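Side-chain contacts in phosphopantothenoylcysteine decarboxylase (Cryptococcus neoformans, PDB 6EOA), which binds flavin mononucleotide and probably acts as a phosphopantothenoylcysteine decarboxylase in coenzyme A biosynthesis: residues G55-S60 / S227-F232; A145-G150 / A190-D195. All blocks are in the same frame, centred on the assembly; numbering follows the deposited sequence.

Contact 1: residues G55-S60 / S227-F232; sequences GALVKS and SLIEGF
Glu230 OE2 takes a hydrogen bond from Ser60 OG at 2.7 Å, the only polar bond between residues 55-60 and 227-232. The hydroxyl comes to the carboxylate on the side away from OE1 and uses the anti lone pair of OE2. Ser60 is the first residue beyond helix 50-59, and its OG lies anti to its own backbone N (chi1 -160°), which sends the hydroxyl across to the other helix. Glu230 starts out along the flank of helix 222-237. A bend at chi2 (135°) then brings its carboxylate end over to the serine. The other half of the contact is apolar. Leu57 and Ile229 meet with their side chains at about a right angle. Leu57 CD2 touches Ile229 CG2 at 3.8 Å, and Leu57 CD1 lies 3.9 Å from Ile229 CD1. Both residues also rest on the parallel sheet, Leu57 on Val65 and Ile229 on Val135. The contact therefore joins two helices that pack on this sheet in the Rossmann-like fold. Ala56 adds to the same seam through Trp222 and Val226. Lys59 NZ is 6.6 Å from Glu230 OE2, too far for a salt bridge. Its positive charge may still help to stabilise the carboxylate. Glu230 is probably ionised, although the bond length does not decide this. The contact thus sets one polar bond beside a buried apolar pair.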
loop_
_atom_site.group_PDB
_atom_site.type_symbol
_atom_site.label_atom_id
_atom_site.label_comp_id
_atom_site.label_asym_id
_atom_site.label_seq_id
_atom_site.Cartn_x
_atom_site.Cartn_y
_atom_site.Cartn_z
ATOM N N GLY A 55 -5.573 -17.932 -23.875
ATOM C CA GLY A 55 -5.875 -18.972 -24.839
ATOM C C GLY A 55 -5.763 -18.463 -26.260
ATOM O O GLY A 55 -5.264 -19.164 -27.139
ATOM N N ALA A 56 -6.216 -17.231 -26.482
ATOM C CA ALA A 56 -6.172 -16.624 -27.812
ATOM C C ALA A 56 -4.750 -16.253 -28.223
ATOM O O ALA A 56 -4.388 -16.359 -29.394
ATOM C CB ALA A 56 -7.067 -15.393 -27.862
ATOM N N LEU A 57 -3.951 -15.802 -27.260
ATOM C CA LEU A 57 -2.573 -15.421 -27.538
ATOM C C LEU A 57 -1.699 -16.645 -27.795
ATOM O O LEU A 57 -0.820 -16.609 -28.653
ATOM C CB LEU A 57 -2.002 -14.588 -26.387
ATOM C CG LEU A 57 -2.638 -13.206 -26.208
ATOM C CD1 LEU A 57 -1.921 -12.411 -25.127
ATOM C CD2 LEU A 57 -2.638 -12.442 -27.524
ATOM N N VAL A 58 -1.941 -17.727 -27.055
ATOM C CA VAL A 58 -1.220 -18.980 -27.277
ATOM C C VAL A 58 -1.450 -19.494 -28.696
ATOM O O VAL A 58 -0.500 -19.809 -29.418
ATOM C CB VAL A 58 -1.646 -20.079 -26.276
ATOM C CG1 VAL A 58 -1.100 -21.439 -26.712
ATOM C CG2 VAL A 58 -1.179 -19.738 -24.863
ATOM N N LYS A 59 -2.718 -19.562 -29.091
ATOM C CA LYS A 59 -3.102 -20.075 -30.402
ATOM C C LYS A 59 -2.536 -19.221 -31.532
ATOM O O LYS A 59 -2.256 -19.727 -32.619
ATOM C CB LYS A 59 -4.626 -20.151 -30.517
ATOM C CG LYS A 59 -5.132 -20.696 -31.849
ATOM C CD LYS A 59 -6.510 -20.139 -32.172
ATOM C CE LYS A 59 -6.504 -18.618 -32.096
ATOM N NZ LYS A 59 -7.807 -18.065 -31.630
ATOM N N SER A 60 -2.372 -17.925 -31.270
ATOM C CA SER A 60 -1.797 -17.015 -32.254
ATOM C C SER A 60 -0.372 -17.453 -32.580
ATOM O O SER A 60 0.456 -17.592 -31.683
ATOM C CB SER A 60 -1.821 -15.574 -31.740
ATOM O OG SER A 60 -1.709 -14.650 -32.810
ATOM N N SER A 227 -7.038 -8.360 -30.422
ATOM C CA SER A 227 -6.788 -7.812 -31.751
ATOM C C SER A 227 -5.967 -6.526 -31.662
ATOM O O SER A 227 -5.236 -6.188 -32.595
ATOM C CB SER A 227 -8.101 -7.559 -32.503
ATOM O OG SER A 227 -8.688 -6.326 -32.131
ATOM N N LEU A 228 -6.088 -5.805 -30.550
ATOM C CA LEU A 228 -5.198 -4.676 -30.299
ATOM C C LEU A 228 -3.774 -5.200 -30.184
ATOM O O LEU A 228 -2.844 -4.635 -30.758
ATOM C CB LEU A 228 -5.583 -3.916 -29.026
ATOM C CG LEU A 228 -6.917 -3.163 -28.988
ATOM C CD1 LEU A 228 -6.984 -2.258 -27.761
ATOM C CD2 LEU A 228 -7.160 -2.371 -30.267
ATOM N N ILE A 229 -3.625 -6.297 -29.446
ATOM C CA ILE A 229 -2.331 -6.944 -29.254
ATOM C C ILE A 229 -1.733 -7.426 -30.578
ATOM O O ILE A 229 -0.549 -7.216 -30.846
ATOM C CB ILE A 229 -2.452 -8.129 -28.280
ATOM C CG1 ILE A 229 -2.690 -7.616 -26.860
ATOM C CG2 ILE A 229 -1.204 -9.000 -28.328
ATOM C CD1 ILE A 229 -2.842 -8.712 -25.833
ATOM N N GLU A 230 -2.556 -8.057 -31.408
ATOM C CA GLU A 230 -2.098 -8.551 -32.706
ATOM C C GLU A 230 -1.702 -7.404 -33.632
ATOM O O GLU A 230 -0.857 -7.570 -34.512
ATOM C CB GLU A 230 -3.178 -9.412 -33.363
ATOM C CG GLU A 230 -2.842 -10.895 -33.398
ATOM C CD GLU A 230 -4.012 -11.768 -32.987
ATOM O OE1 GLU A 230 -5.158 -11.271 -33.001
ATOM O OE2 GLU A 230 -3.785 -12.950 -32.647
ATOM N N GLY A 231 -2.308 -6.238 -33.419
ATOM C CA GLY A 231 -1.953 -5.043 -34.163
ATOM C C GLY A 231 -0.557 -4.558 -33.817
ATOM O O GLY A 231 0.136 -3.973 -34.653
ATOM N N PHE A 232 -0.143 -4.802 -32.577
ATOM C CA PHE A 232 1.204 -4.459 -32.132
ATOM C C PHE A 232 2.213 -5.494 -32.605
ATOM O O PHE A 232 3.356 -5.160 -32.921
ATOM C CB PHE A 232 1.259 -4.334 -30.610
ATOM C CG PHE A 232 0.998 -2.947 -30.113
ATOM C CD1 PHE A 232 2.043 -2.060 -29.921
ATOM C CD2 PHE A 232 -0.293 -2.524 -29.845
ATOM C CE1 PHE A 232 1.810 -0.778 -29.468
ATOM C CE2 PHE A 232 -0.534 -1.243 -29.390
ATOM C CZ PHE A 232 0.519 -0.369 -29.200
#

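Contact 2: residues A145-G150 / A190-D195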
loop_
_atom_site.group_PDB
_atom_site.type_symbol
_atom_site.label_atom_id
_atom_site.label_comp_id
_atom_site.label_asym_id
_atom_site.label_seq_id
_atom_site.Cartn_x
_atom_site.Cartn_y
_atom_site.Cartn_z
ATOM N N ALA A 145 -4.136 3.467 -9.344
ATOM C CA ALA A 145 -3.671 4.387 -8.311
ATOM C C ALA A 145 -2.233 4.076 -7.892
ATOM O O ALA A 145 -1.425 4.985 -7.710
ATOM C CB ALA A 145 -4.601 4.336 -7.102
ATOM N N LYS A 146 -1.915 2.792 -7.743
ATOM C CA LYS A 146 -0.559 2.391 -7.364
ATOM C C LYS A 146 0.457 2.756 -8.441
ATOM O O LYS A 146 1.553 3.232 -8.134
ATOM C CB LYS A 146 -0.489 0.891 -7.086
ATOM C CG LYS A 146 -1.169 0.450 -5.796
ATOM C CD LYS A 146 -0.507 -0.808 -5.273
ATOM C CE LYS A 146 -1.517 -1.829 -4.783
ATOM N NZ LYS A 146 -2.103 -1.489 -3.456
ATOM N N ILE A 147 0.092 2.524 -9.700
ATOM C CA ILE A 147 0.954 2.866 -10.828
ATOM C C ILE A 147 1.205 4.370 -10.874
ATOM O O ILE A 147 2.349 4.816 -11.002
ATOM C CB ILE A 147 0.343 2.410 -12.170
ATOM C CG1 ILE A 147 0.328 0.883 -12.256
ATOM C CG2 ILE A 147 1.126 2.992 -13.342
ATOM C CD1 ILE A 147 -0.504 0.339 -13.399
ATOM N N ALA A 148 0.129 5.144 -10.762
ATOM C CA ALA A 148 0.221 6.600 -10.774
ATOM C C ALA A 148 1.019 7.099 -9.578
ATOM O O ALA A 148 1.685 8.130 -9.654
ATOM C CB ALA A 148 -1.166 7.219 -10.781
ATOM N N GLY A 149 0.953 6.361 -8.475
ATOM C CA GLY A 149 1.670 6.730 -7.269
ATOM C C GLY A 149 3.115 6.266 -7.242
ATOM O O GLY A 149 3.897 6.715 -6.408
ATOM N N GLY A 150 3.475 5.364 -8.151
ATOM C CA GLY A 150 4.841 4.874 -8.231
ATOM C C GLY A 150 5.137 3.792 -7.213
ATOM O O GLY A 150 6.288 3.399 -7.021
ATOM N N ALA A 190 -4.429 10.503 -16.318
ATOM C CA ALA A 190 -3.610 11.593 -16.839
ATOM C C ALA A 190 -2.128 11.353 -16.565
ATOM O O ALA A 190 -1.299 11.468 -17.466
ATOM C CB ALA A 190 -4.051 12.921 -16.239
ATOM N N VAL A 191 -1.805 11.025 -15.316
ATOM C CA VAL A 191 -0.435 10.702 -14.929
ATOM C C VAL A 191 0.089 9.512 -15.731
ATOM O O VAL A 191 1.175 9.555 -16.303
ATOM C CB VAL A 191 -0.336 10.387 -13.420
ATOM C CG1 VAL A 191 1.011 9.760 -13.089
ATOM C CG2 VAL A 191 -0.562 11.645 -12.600
ATOM N N VAL A 192 -0.704 8.453 -15.780
ATOM C CA VAL A 192 -0.335 7.240 -16.495
ATOM C C VAL A 192 -0.110 7.494 -17.998
ATOM O O VAL A 192 0.785 6.905 -18.615
ATOM C CB VAL A 192 -1.419 6.160 -16.270
ATOM C CG1 VAL A 192 -1.424 5.134 -17.371
ATOM C CG2 VAL A 192 -1.217 5.500 -14.911
ATOM N N GLN A 193 -0.891 8.404 -18.572
ATOM C CA GLN A 193 -0.838 8.668 -20.012
ATOM C C GLN A 193 0.257 9.650 -20.417
ATOM O O GLN A 193 1.133 9.331 -21.213
ATOM C CB GLN A 193 -2.190 9.199 -20.499
ATOM C CG GLN A 193 -2.952 8.223 -21.363
ATOM C CD GLN A 193 -4.344 8.714 -21.716
ATOM O OE1 GLN A 193 -5.137 9.060 -20.836
ATOM N NE2 GLN A 193 -4.642 8.766 -23.011
ATOM N N GLU A 194 0.182 10.858 -19.875
ATOM C CA GLU A 194 1.111 11.923 -20.232
ATOM C C GLU A 194 2.510 11.682 -19.679
ATOM O O GLU A 194 3.500 11.802 -20.410
ATOM C CB GLU A 194 0.594 13.278 -19.744
ATOM C CG GLU A 194 -0.698 13.706 -20.416
ATOM C CD GLU A 194 -1.538 14.649 -19.557
ATOM O OE1 GLU A 194 -1.021 15.184 -18.542
ATOM O OE2 GLU A 194 -2.722 14.861 -19.909
ATOM N N ASP A 195 2.592 11.350 -18.394
ATOM C CA ASP A 195 3.881 11.197 -17.732
ATOM C C ASP A 195 4.580 9.886 -18.099
ATOM O O ASP A 195 5.781 9.871 -18.354
ATOM C CB ASP A 195 3.708 11.278 -16.214
ATOM C CG ASP A 195 3.238 12.644 -15.742
ATOM O OD1 ASP A 195 2.918 13.494 -16.596
ATOM O OD2 ASP A 195 3.187 12.859 -14.509
#
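Val191 CG1 lies 3.9 Å from Ala148 O, the oxygen of a flat backbone carbonyl, and no residue of either segment brings a flat side chain to the contact. The motif is a helix pair of the Rossmann-like flavoprotein fold: helix 141-149 follows strand 133-139, and helix 183-195 comes after strand 169-173. The short segments run in roughly the same direction, with their axes 9.1 Å apart and crossing at 48°. Ala148 and Val192 bring their CA atoms to 5.8 Å. Val191 and Val192 approach Ala148 with one methyl each, CG1 from Val191 and CG2 from Val192. With CG2 anti to the carbonyl carbon and CG1 anti to the backbone N (chi1 157°), Val192 also turns CG2 to Ile147. Tyr198 touches both Ile147 and Val192 and extends the apolar patch. Helix 141-149 closes in a Schellman motif, with Gly150 at positive phi. The other helix widens into a pi-type turn at 191-195. Its Asp195 makes a salt bridge to Arg187 of the second subunit, so the pair sits close to a subunit interface. The buried side of the contact closes with Ile147 CG2 against Val192 CG2, methyl to methyl at 3.8 Å.

How the contacts relate
Contacts 1 and 2 lie on opposite sides of the chain's centre. Their own centres are 26 Å apart and their nearest atoms about 12 Å apart, so they do not touch. Along the chain, both segments of contact 2 fall between those of contact 1. Both join helices of the same flavoprotein fold, but only contact 1 has a polar bond between its two segments. Contact 1 is away from the flavin site and is made within one subunit. Contact 2 is nearer the cofactor: the Ile147 side chain is about 9 Å from a bound flavin mononucleotide and about 8 Å from the side chain of Ser140, a flavin-binding residue. Its segments also reach both other subunits of the assembly.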